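Local coordinates for protein N-acetylmuramoyl-l-alanine amidase (Bartonella henselae, PDB 3NE8) that probably cleaves, as a zinc-dependent amidase, the bond between N-acetylmuramic acid and L-alanine in peptidoglycan during the cell-wall remodelling of bacterial division, at residues 149-154 with 221-226; 142-147 with 183-188; 4-9 with 74-79. All blocks are in the same frame, centred on the assembly; numbering follows the deposited sequence.

Contact 1 of 3, residues 149-154 with 221-226; sequences INFANN and RQFAEY
One face of the F223 ring is covered by F151, whose CB lies 4.0 Å from the F223 ring centroid and 16° off its normal, a CH-pi contact displaced toward the rim. It belongs to a helix-helix packing in the zinc amidase domain: helices 135-161 and 206-227 run roughly antiparallel (144° between N-to-C directions), with segment axes 10.3 Å apart at closest approach. At the edge of the F223 ring, near its plane, sits N150 OD1, 3.3 Å from F223 CD1. The F151 and F223 rings themselves meet obliquely, with F151 CD1 3.9 Å from F223 CG. F151 also reaches L77 and I79 of the sheet. N150 OD1 is hydrogen-bonded to a glycerol, and the N150 amide meets the Y226 ring obliquely, its CG 4.0 Å from Y226 CE2. The Y226 hydroxyl goes further, to the carbonyl of A146 of the second subunit, so this helix pair also contributes to the dimer interface. On the partly exposed flank, Q222 OE1 accepts from N158 and from N154: N154 ND2 to Q222 OE1 is 2.6 Å, with an N-H...O angle of 158°.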
loop_
_atom_site.group_PDB
_atom_site.type_symbol
_atom_site.label_atom_id
_atom_site.label_comp_id
_atom_site.label_asym_id
_atom_site.label_seq_id
_atom_site.Cartn_x
_atom_site.Cartn_y
_atom_site.Cartn_z
ATOM N N ILE A 149 3.372 -7.013 1.867
ATOM C CA ILE A 149 4.138 -5.934 2.497
ATOM C C ILE A 149 3.202 -4.829 3.000
ATOM O O ILE A 149 3.334 -4.324 4.117
ATOM C CB ILE A 149 5.167 -5.323 1.491
ATOM C CG1 ILE A 149 6.271 -6.328 1.125
ATOM C CG2 ILE A 149 5.795 -4.053 2.052
ATOM C CD1 ILE A 149 7.136 -6.757 2.293
ATOM N N ASN A 150 2.275 -4.433 2.133
ATOM C CA ASN A 150 1.312 -3.405 2.496
ATOM C C ASN A 150 0.536 -3.809 3.740
ATOM O O ASN A 150 0.392 -3.025 4.680
ATOM C CB ASN A 150 0.353 -3.136 1.336
ATOM C CG ASN A 150 -0.733 -2.162 1.710
ATOM O OD1 ASN A 150 -1.777 -2.547 2.200
ATOM N ND2 ASN A 150 -0.483 -0.880 1.491
ATOM N N PHE A 151 0.032 -5.041 3.763
ATOM C CA PHE A 151 -0.720 -5.480 4.919
ATOM C C PHE A 151 0.150 -5.526 6.173
ATOM O O PHE A 151 -0.269 -5.084 7.249
ATOM C CB PHE A 151 -1.382 -6.831 4.666
ATOM C CG PHE A 151 -2.224 -7.299 5.821
ATOM C CD1 PHE A 151 -3.344 -6.582 6.199
ATOM C CD2 PHE A 151 -1.863 -8.415 6.566
ATOM C CE1 PHE A 151 -4.122 -6.992 7.276
ATOM C CE2 PHE A 151 -2.640 -8.828 7.645
ATOM C CZ PHE A 151 -3.767 -8.110 8.001
ATOM N N ALA A 152 1.356 -6.075 6.047
ATOM C CA ALA A 152 2.261 -6.120 7.193
ATOM C C ALA A 152 2.467 -4.721 7.781
ATOM O O ALA A 152 2.419 -4.527 9.003
ATOM C CB ALA A 152 3.608 -6.746 6.803
ATOM N N ASN A 153 2.714 -3.747 6.903
ATOM C CA ASN A 153 2.935 -2.362 7.324
ATOM C C ASN A 153 1.750 -1.807 8.067
ATOM O O ASN A 153 1.900 -1.152 9.106
ATOM C CB ASN A 153 3.187 -1.461 6.112
ATOM C CG ASN A 153 4.606 -1.528 5.621
ATOM O OD1 ASN A 153 5.498 -2.007 6.323
ATOM N ND2 ASN A 153 4.833 -1.038 4.402
ATOM N N ASN A 154 0.564 -2.062 7.538
ATOM C CA ASN A 154 -0.628 -1.543 8.178
ATOM C C ASN A 154 -0.873 -2.189 9.536
ATOM O O ASN A 154 -1.272 -1.511 10.482
ATOM C CB ASN A 154 -1.852 -1.694 7.288
ATOM C CG ASN A 154 -2.916 -0.664 7.610
ATOM O OD1 ASN A 154 -2.606 0.503 7.869
ATOM N ND2 ASN A 154 -4.170 -1.085 7.597
ATOM N N ARG A 221 -9.885 -4.650 7.484
ATOM C CA ARG A 221 -10.899 -3.802 6.861
ATOM C C ARG A 221 -10.267 -2.711 5.992
ATOM O O ARG A 221 -10.737 -2.422 4.886
ATOM C CB ARG A 221 -11.799 -3.179 7.928
ATOM C CG ARG A 221 -12.521 -4.204 8.794
ATOM C CD ARG A 221 -13.851 -4.631 8.191
ATOM N NE ARG A 221 -13.700 -5.283 6.895
ATOM C CZ ARG A 221 -14.422 -4.980 5.821
ATOM N NH1 ARG A 221 -15.347 -4.033 5.888
ATOM N NH2 ARG A 221 -14.221 -5.626 4.682
ATOM N N GLN A 222 -9.199 -2.093 6.491
ATOM C CA GLN A 222 -8.512 -1.059 5.718
ATOM C C GLN A 222 -7.881 -1.655 4.462
ATOM O O GLN A 222 -7.935 -1.069 3.385
ATOM C CB GLN A 222 -7.444 -0.390 6.575
ATOM C CG GLN A 222 -8.002 0.496 7.676
ATOM C CD GLN A 222 -6.907 1.203 8.436
ATOM O OE1 GLN A 222 -5.856 0.626 8.710
ATOM N NE2 GLN A 222 -7.142 2.470 8.775
ATOM N N PHE A 223 -7.294 -2.831 4.600
ATOM C CA PHE A 223 -6.689 -3.523 3.471
ATOM C C PHE A 223 -7.740 -3.903 2.425
ATOM O O PHE A 223 -7.508 -3.753 1.222
ATOM C CB PHE A 223 -5.954 -4.751 4.004
ATOM C CG PHE A 223 -5.171 -5.516 2.976
ATOM C CD1 PHE A 223 -4.050 -4.959 2.372
ATOM C CD2 PHE A 223 -5.520 -6.822 2.667
ATOM C CE1 PHE A 223 -3.303 -5.691 1.460
ATOM C CE2 PHE A 223 -4.785 -7.557 1.754
ATOM C CZ PHE A 223 -3.671 -6.989 1.146
ATOM N N ALA A 224 -8.905 -4.360 2.884
ATOM C CA ALA A 224 -10.000 -4.695 1.980
ATOM C C ALA A 224 -10.442 -3.461 1.196
ATOM O O ALA A 224 -10.672 -3.524 -0.015
ATOM C CB ALA A 224 -11.169 -5.259 2.762
ATOM N N GLU A 225 -10.585 -2.338 1.883
ATOM C CA GLU A 225 -11.036 -1.128 1.210
ATOM C C GLU A 225 -10.039 -0.701 0.140
ATOM O O GLU A 225 -10.438 -0.275 -0.948
ATOM C CB GLU A 225 -11.291 -0.008 2.216
ATOM C CG GLU A 225 -12.501 -0.267 3.101
ATOM C CD GLU A 225 -12.600 0.687 4.278
ATOM O OE1 GLU A 225 -11.688 1.521 4.456
ATOM O OE2 GLU A 225 -13.591 0.594 5.032
ATOM N N TYR A 226 -8.754 -0.838 0.441
ATOM C CA TYR A 226 -7.693 -0.543 -0.507
ATOM C C TYR A 226 -7.749 -1.482 -1.707
ATOM O O TYR A 226 -7.771 -1.031 -2.861
ATOM C CB TYR A 226 -6.344 -0.651 0.208
ATOM C CG TYR A 226 -5.152 -0.769 -0.711
ATOM C CD1 TYR A 226 -4.860 0.221 -1.633
ATOM C CD2 TYR A 226 -4.299 -1.852 -0.643
ATOM C CE1 TYR A 226 -3.764 0.121 -2.481
ATOM C CE2 TYR A 226 -3.207 -1.956 -1.477
ATOM C CZ TYR A 226 -2.947 -0.971 -2.395
ATOM O OH TYR A 226 -1.847 -1.104 -3.218
#

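Contact 2 of 3, residues 142-147 with 183-188; sequences RETHAF and DVPSVL. With GOL (glycerol), chain I.
T144 projects from helix 135-161 against the turn at 183-185 that leads into strand 186-190, and its two branches do different work. At the root, T144 and P185 have their CA atoms 5.1 Å apart, the closest CA pair of the two segments. From CB, the methyl CG2 stands anti to the backbone N and presses on the peptide joining V184 to P185: T144 CG2 is 3.5 Å from V184 O and 3.6 Å from P185 N. The other branch, OG1, set beside the backbone N (chi1 -66°), packs at 3.5 Å against the CA of D183. This hydroxyl also has polar partners in T140 O, one turn earlier in its own helix, and P182 O, and it accepts from a glycerol, GOL O2 to T144 OG1 being 2.6 Å. A second glycerol hydroxyl, O3, also hydrogen-bonds T144 OG1, at 3.2 Å, and makes a weak bond to D183 O; the molecule probably comes from the crystallisation liquor.

One turn on, F147 CB rests against P185 CG at 3.5 Å, the two side chains lying alongside each other. The F147 ring then leads away from the turn, its edge near glycerol C3, to join F223, Y226 and a cation-pi contact with R227. V184 O is held within the turn by S186 OG at 2.8 Å, the donor 42° out of the carbonyl plane.

Helix 135-161 thus packs on the entrance to strand 186-190, which runs between strands 77-82 and 94-99, while helix 206-227 touches F147 and P185, and A146 and F147 meet the second subunit.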
loop_
_atom_site.group_PDB
_atom_site.type_symbol
_atom_site.label_atom_id
_atom_site.label_comp_id
_atom_site.label_asym_id
_atom_site.label_seq_id
_atom_site.Cartn_x
_atom_site.Cartn_y
_atom_site.Cartn_z
ATOM N N ARG A 142 5.145 -11.037 -7.727
ATOM C CA ARG A 142 5.623 -9.706 -7.362
ATOM C C ARG A 142 4.459 -8.842 -6.876
ATOM O O ARG A 142 4.568 -8.116 -5.887
ATOM C CB ARG A 142 6.351 -9.062 -8.547
ATOM C CG ARG A 142 7.132 -7.788 -8.214
ATOM C CD ARG A 142 7.884 -7.274 -9.438
ATOM N NE ARG A 142 6.959 -6.895 -10.501
ATOM C CZ ARG A 142 7.280 -6.800 -11.788
ATOM N NH1 ARG A 142 8.519 -7.057 -12.204
ATOM N NH2 ARG A 142 6.353 -6.449 -12.668
ATOM N N GLU A 143 3.335 -8.957 -7.564
ATOM C CA GLU A 143 2.126 -8.258 -7.174
ATOM C C GLU A 143 1.645 -8.719 -5.796
ATOM O O GLU A 143 1.319 -7.914 -4.922
ATOM C CB GLU A 143 1.053 -8.532 -8.217
ATOM C CG GLU A 143 -0.139 -7.627 -8.143
ATOM C CD GLU A 143 -1.185 -8.007 -9.158
ATOM O OE1 GLU A 143 -1.285 -9.209 -9.488
ATOM O OE2 GLU A 143 -1.904 -7.109 -9.630
ATOM N N THR A 144 1.593 -10.028 -5.605
ATOM C CA THR A 144 1.220 -10.596 -4.320
ATOM C C THR A 144 2.107 -10.080 -3.205
ATOM O O THR A 144 1.632 -9.741 -2.120
ATOM C CB THR A 144 1.280 -12.131 -4.385
ATOM O OG1 THR A 144 0.269 -12.572 -5.298
ATOM C CG2 THR A 144 1.069 -12.772 -3.016
ATOM N N HIS A 145 3.407 -10.005 -3.468
ATOM C CA HIS A 145 4.332 -9.567 -2.442
ATOM C C HIS A 145 4.088 -8.109 -2.043
ATOM O O HIS A 145 4.164 -7.753 -0.870
ATOM C CB HIS A 145 5.769 -9.774 -2.905
ATOM C CG HIS A 145 6.753 -9.723 -1.789
ATOM N ND1 HIS A 145 7.850 -8.893 -1.795
ATOM C CD2 HIS A 145 6.792 -10.396 -0.614
ATOM C CE1 HIS A 145 8.529 -9.061 -0.675
ATOM N NE2 HIS A 145 7.907 -9.966 0.060
ATOM N N ALA A 146 3.797 -7.267 -3.024
ATOM C CA ALA A 146 3.470 -5.874 -2.730
ATOM C C ALA A 146 2.297 -5.801 -1.754
ATOM O O ALA A 146 2.309 -5.014 -0.813
ATOM C CB ALA A 146 3.157 -5.109 -4.007
ATOM N N PHE A 147 1.292 -6.653 -1.959
ATOM C CA PHE A 147 0.140 -6.689 -1.064
ATOM C C PHE A 147 0.512 -7.212 0.319
ATOM O O PHE A 147 0.070 -6.664 1.319
ATOM C CB PHE A 147 -0.993 -7.524 -1.663
ATOM C CG PHE A 147 -1.720 -6.844 -2.784
ATOM C CD1 PHE A 147 -2.169 -5.540 -2.642
ATOM C CD2 PHE A 147 -1.972 -7.505 -3.973
ATOM C CE1 PHE A 147 -2.849 -4.910 -3.678
ATOM C CE2 PHE A 147 -2.661 -6.889 -5.008
ATOM C CZ PHE A 147 -3.093 -5.582 -4.860
ATOM N N ASP A 183 -0.140 -16.399 -5.214
ATOM C CA ASP A 183 -1.344 -15.682 -5.628
ATOM C C ASP A 183 -2.229 -15.202 -4.476
ATOM O O ASP A 183 -3.322 -14.686 -4.704
ATOM C CB ASP A 183 -2.179 -16.555 -6.585
ATOM C CG ASP A 183 -2.579 -17.905 -5.979
ATOM O OD1 ASP A 183 -3.579 -18.484 -6.465
ATOM O OD2 ASP A 183 -1.909 -18.389 -5.049
ATOM N N VAL A 184 -1.764 -15.376 -3.242
ATOM C CA VAL A 184 -2.515 -14.913 -2.079
ATOM C C VAL A 184 -1.579 -14.130 -1.167
ATOM O O VAL A 184 -0.604 -14.685 -0.671
ATOM C CB VAL A 184 -3.124 -16.090 -1.266
ATOM C CG1 VAL A 184 -3.920 -15.555 -0.092
ATOM C CG2 VAL A 184 -3.969 -16.996 -2.148
ATOM N N PRO A 185 -1.869 -12.839 -0.940
ATOM C CA PRO A 185 -1.036 -12.065 -0.012
ATOM C C PRO A 185 -1.003 -12.779 1.332
ATOM O O PRO A 185 -2.070 -13.192 1.810
ATOM C CB PRO A 185 -1.777 -10.723 0.083
ATOM C CG PRO A 185 -2.477 -10.612 -1.245
ATOM C CD PRO A 185 -2.929 -12.019 -1.555
ATOM N N SER A 186 0.179 -12.928 1.928
ATOM C CA SER A 186 0.364 -13.781 3.097
ATOM C C SER A 186 1.312 -13.148 4.093
ATOM O O SER A 186 2.387 -12.646 3.707
ATOM C CB SER A 186 0.949 -15.142 2.672
ATOM O OG SER A 186 0.083 -15.843 1.792
ATOM N N VAL A 187 0.941 -13.196 5.373
ATOM C CA VAL A 187 1.844 -12.795 6.438
ATOM C C VAL A 187 1.795 -13.819 7.560
ATOM O O VAL A 187 0.802 -14.549 7.715
ATOM C CB VAL A 187 1.505 -11.390 7.015
ATOM C CG1 VAL A 187 1.549 -10.322 5.924
ATOM C CG2 VAL A 187 0.154 -11.386 7.733
ATOM N N LEU A 188 2.852 -13.845 8.361
ATOM C CA LEU A 188 2.906 -14.649 9.568
ATOM C C LEU A 188 2.999 -13.693 10.745
ATOM O O LEU A 188 3.908 -12.856 10.810
ATOM C CB LEU A 188 4.102 -15.606 9.524
ATOM C CG LEU A 188 4.241 -16.597 10.684
ATOM C CD1 LEU A 188 4.943 -17.861 10.211
ATOM C CD2 LEU A 188 4.951 -15.993 11.880
HETATM C C1 GOL I . -2.954 -12.649 -7.492
HETATM O O1 GOL I . -3.068 -12.956 -8.865
HETATM C C2 GOL I . -2.271 -11.295 -7.338
HETATM O O2 GOL I . -0.874 -11.463 -7.314
HETATM C C3 GOL I . -2.742 -10.602 -6.064
HETATM O O3 GOL I . -2.687 -11.503 -4.980
#

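Contact 3 of 3, residues 4-9 with 74-79; sequences SFRVVL and DADLFI. With ACT (acetate ion), chain E.
R6 is hydrogen-bonded to D76 through both its backbone N and its backbone O, at the end where the parallel strands 5-11 and 77-82 begin to pair. R6 N donates to D76 OD2 at 2.8 Å (N-H...O 159°), met on the anti side of the carboxylate. R6 O takes D76 N at 2.7 Å, plus a weak, bent bond from L77 N. The D76 carboxylate thus takes the place of a strand partner for R6 N; a water, donating to both D76 OD2 and S4 O, extends the link. D76 has its CG beside the backbone N (chi1 -62°), which turns the carboxylate to R6 while CB covers one face of the F5 ring, 3.7 Å from its centroid. D76 O accepts from R227 NH1 of helix 206-227.

Farther along, the bonding becomes regular. V8 N reaches L77 O at 3.0 Å with an N-H...O angle of 171°, and I79 N reaches V8 O, so V8 is bonded at both N and O.

The R6 chain bends at chi3, and the edge of its guanidinium takes an acetate, probably from the crystallisation liquor, by a pair of bonds: NH1 to ACT O at 2.7 Å and NH2 to OXT. R6 NE is satisfied by F73 O, at the close of helix 63-72, where D74 forms a Schellman motif.

In the sheet, strand 5-11 lies between 49-53 and 77-82; the chain passes through helix 28-45 to reach 49-53, then through helix 63-72 to 77-82 on the other side of 5-11. I220 of helix 206-227 packs on V7 and I79, and F151 of helix 135-161 on L77 and I79. V8 and F78 share the other face, where A75 CB touches V8 CG2 and V184 packs on A75 and F78.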
loop_
_atom_site.group_PDB
_atom_site.type_symbol
_atom_site.label_atom_id
_atom_site.label_comp_id
_atom_site.label_asym_id
_atom_site.label_seq_id
_atom_site.Cartn_x
_atom_site.Cartn_y
_atom_site.Cartn_z
ATOM N N SER A 4 -17.567 -9.089 -0.695
ATOM C CA SER A 4 -17.067 -9.687 0.535
ATOM C C SER A 4 -15.599 -10.060 0.381
ATOM O O SER A 4 -15.221 -10.836 -0.503
ATOM C CB SER A 4 -17.898 -10.907 0.939
ATOM O OG SER A 4 -19.221 -10.529 1.298
ATOM N N PHE A 5 -14.776 -9.493 1.251
ATOM C CA PHE A 5 -13.345 -9.747 1.249
ATOM C C PHE A 5 -13.094 -11.097 1.905
ATOM O O PHE A 5 -13.676 -11.384 2.947
ATOM C CB PHE A 5 -12.638 -8.644 2.038
ATOM C CG PHE A 5 -11.158 -8.593 1.821
ATOM C CD1 PHE A 5 -10.648 -8.124 0.628
ATOM C CD2 PHE A 5 -10.276 -8.977 2.818
ATOM C CE1 PHE A 5 -9.291 -8.057 0.415
ATOM C CE2 PHE A 5 -8.905 -8.914 2.605
ATOM C CZ PHE A 5 -8.421 -8.449 1.405
ATOM N N ARG A 6 -12.234 -11.920 1.313
ATOM C CA ARG A 6 -12.080 -13.305 1.746
ATOM C C ARG A 6 -10.758 -13.508 2.472
ATOM O O ARG A 6 -9.690 -13.275 1.907
ATOM C CB ARG A 6 -12.175 -14.230 0.531
ATOM C CG ARG A 6 -13.456 -14.025 -0.292
ATOM C CD ARG A 6 -13.491 -14.887 -1.547
ATOM N NE ARG A 6 -13.565 -16.308 -1.225
ATOM C CZ ARG A 6 -14.667 -16.924 -0.817
ATOM N NH1 ARG A 6 -15.805 -16.243 -0.688
ATOM N NH2 ARG A 6 -14.634 -18.218 -0.544
ATOM N N VAL A 7 -10.830 -13.950 3.722
ATOM C CA VAL A 7 -9.647 -14.088 4.565
ATOM C C VAL A 7 -9.535 -15.507 5.096
ATOM O O VAL A 7 -10.516 -16.059 5.602
ATOM C CB VAL A 7 -9.731 -13.136 5.773
ATOM C CG1 VAL A 7 -8.494 -13.262 6.653
ATOM C CG2 VAL A 7 -9.885 -11.712 5.299
ATOM N N VAL A 8 -8.340 -16.091 5.003
ATOM C CA VAL A 8 -8.077 -17.382 5.606
ATOM C C VAL A 8 -7.083 -17.198 6.731
ATOM O O VAL A 8 -6.031 -16.565 6.545
ATOM C CB VAL A 8 -7.575 -18.396 4.560
ATOM C CG1 VAL A 8 -7.079 -19.681 5.241
ATOM C CG2 VAL A 8 -8.708 -18.714 3.586
ATOM N N LEU A 9 -7.450 -17.708 7.905
ATOM C CA LEU A 9 -6.609 -17.685 9.088
ATOM C C LEU A 9 -6.041 -19.071 9.324
ATOM O O LEU A 9 -6.772 -20.064 9.281
ATOM C CB LEU A 9 -7.404 -17.260 10.319
ATOM C CG LEU A 9 -8.172 -15.949 10.179
ATOM C CD1 LEU A 9 -8.948 -15.630 11.445
ATOM C CD2 LEU A 9 -7.250 -14.793 9.822
ATOM N N ASP A 74 -10.047 -19.238 -2.580
ATOM C CA ASP A 74 -9.907 -17.980 -3.315
ATOM C C ASP A 74 -9.680 -16.820 -2.347
ATOM O O ASP A 74 -10.289 -15.755 -2.466
ATOM C CB ASP A 74 -11.118 -17.724 -4.221
ATOM C CG ASP A 74 -11.143 -18.632 -5.433
ATOM O OD1 ASP A 74 -10.073 -19.154 -5.819
ATOM O OD2 ASP A 74 -12.232 -18.827 -6.005
ATOM N N ALA A 75 -8.812 -17.039 -1.369
ATOM C CA ALA A 75 -8.527 -16.027 -0.360
ATOM C C ALA A 75 -7.934 -14.770 -0.970
ATOM O O ALA A 75 -7.127 -14.843 -1.893
ATOM C CB ALA A 75 -7.566 -16.575 0.687
ATOM N N ASP A 76 -8.336 -13.621 -0.429
ATOM C CA ASP A 76 -7.701 -12.340 -0.722
ATOM C C ASP A 76 -6.550 -12.029 0.227
ATOM O O ASP A 76 -5.767 -11.109 -0.016
ATOM C CB ASP A 76 -8.741 -11.226 -0.634
ATOM C CG ASP A 76 -9.858 -11.396 -1.635
ATOM O OD1 ASP A 76 -9.553 -11.522 -2.845
ATOM O OD2 ASP A 76 -11.040 -11.401 -1.220
ATOM N N LEU A 77 -6.451 -12.780 1.317
ATOM C CA LEU A 77 -5.442 -12.560 2.346
ATOM C C LEU A 77 -5.346 -13.830 3.178
ATOM O O LEU A 77 -6.367 -14.461 3.476
ATOM C CB LEU A 77 -5.841 -11.376 3.239
ATOM C CG LEU A 77 -4.920 -11.044 4.417
ATOM C CD1 LEU A 77 -3.507 -10.665 3.970
ATOM C CD2 LEU A 77 -5.525 -9.932 5.260
ATOM N N PHE A 78 -4.126 -14.184 3.560
ATOM C CA PHE A 78 -3.812 -15.360 4.361
ATOM C C PHE A 78 -2.941 -14.909 5.526
ATOM O O PHE A 78 -1.926 -14.232 5.323
ATOM C CB PHE A 78 -3.064 -16.379 3.497
ATOM C CG PHE A 78 -2.603 -17.602 4.241
ATOM C CD1 PHE A 78 -3.501 -18.594 4.608
ATOM C CD2 PHE A 78 -1.265 -17.764 4.579
ATOM C CE1 PHE A 78 -3.075 -19.745 5.275
ATOM C CE2 PHE A 78 -0.833 -18.892 5.263
ATOM C CZ PHE A 78 -1.746 -19.892 5.606
ATOM N N ILE A 79 -3.342 -15.268 6.745
ATOM C CA ILE A 79 -2.615 -14.890 7.951
ATOM C C ILE A 79 -2.312 -16.138 8.769
ATOM O O ILE A 79 -3.235 -16.816 9.232
ATOM C CB ILE A 79 -3.436 -13.905 8.815
ATOM C CG1 ILE A 79 -3.828 -12.655 8.010
ATOM C CG2 ILE A 79 -2.653 -13.526 10.058
ATOM C CD1 ILE A 79 -4.770 -11.716 8.749
HETATM C C ACT E . -18.078 -18.746 0.386
HETATM O O ACT E . -18.055 -17.621 -0.164
HETATM O OXT ACT E . -16.978 -19.308 0.560
HETATM C CH3 ACT E . -19.363 -19.395 0.813
HETATM O O HOH W 1 -13.315 -10.704 -2.593
#

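How the contacts relate
Starting at the N terminus, contact 3 closes first, bringing strand 5-11 beside strand 77-82 after a loop of 64 residues that holds strand 49-53. Contacts 2 and 1 follow it in series, closing loops of 35 and 66 residues. Both depart from helix 135-161, and they cross: 142-147 and 149-154 come in turn, then 183-188 and finally 221-226. All three meet: P185 O and V187 N probably bond to F78 N and O, joining contacts 2 and 3 in one sheet, while F5 packs on F223 and A224 of contact 1. F151 CD2 lies 3.8 Å from V187 CG2 between contacts 1 and 2. Together they bind two helices to the sheet, and contacts 1 and 2 extend to the second subunit.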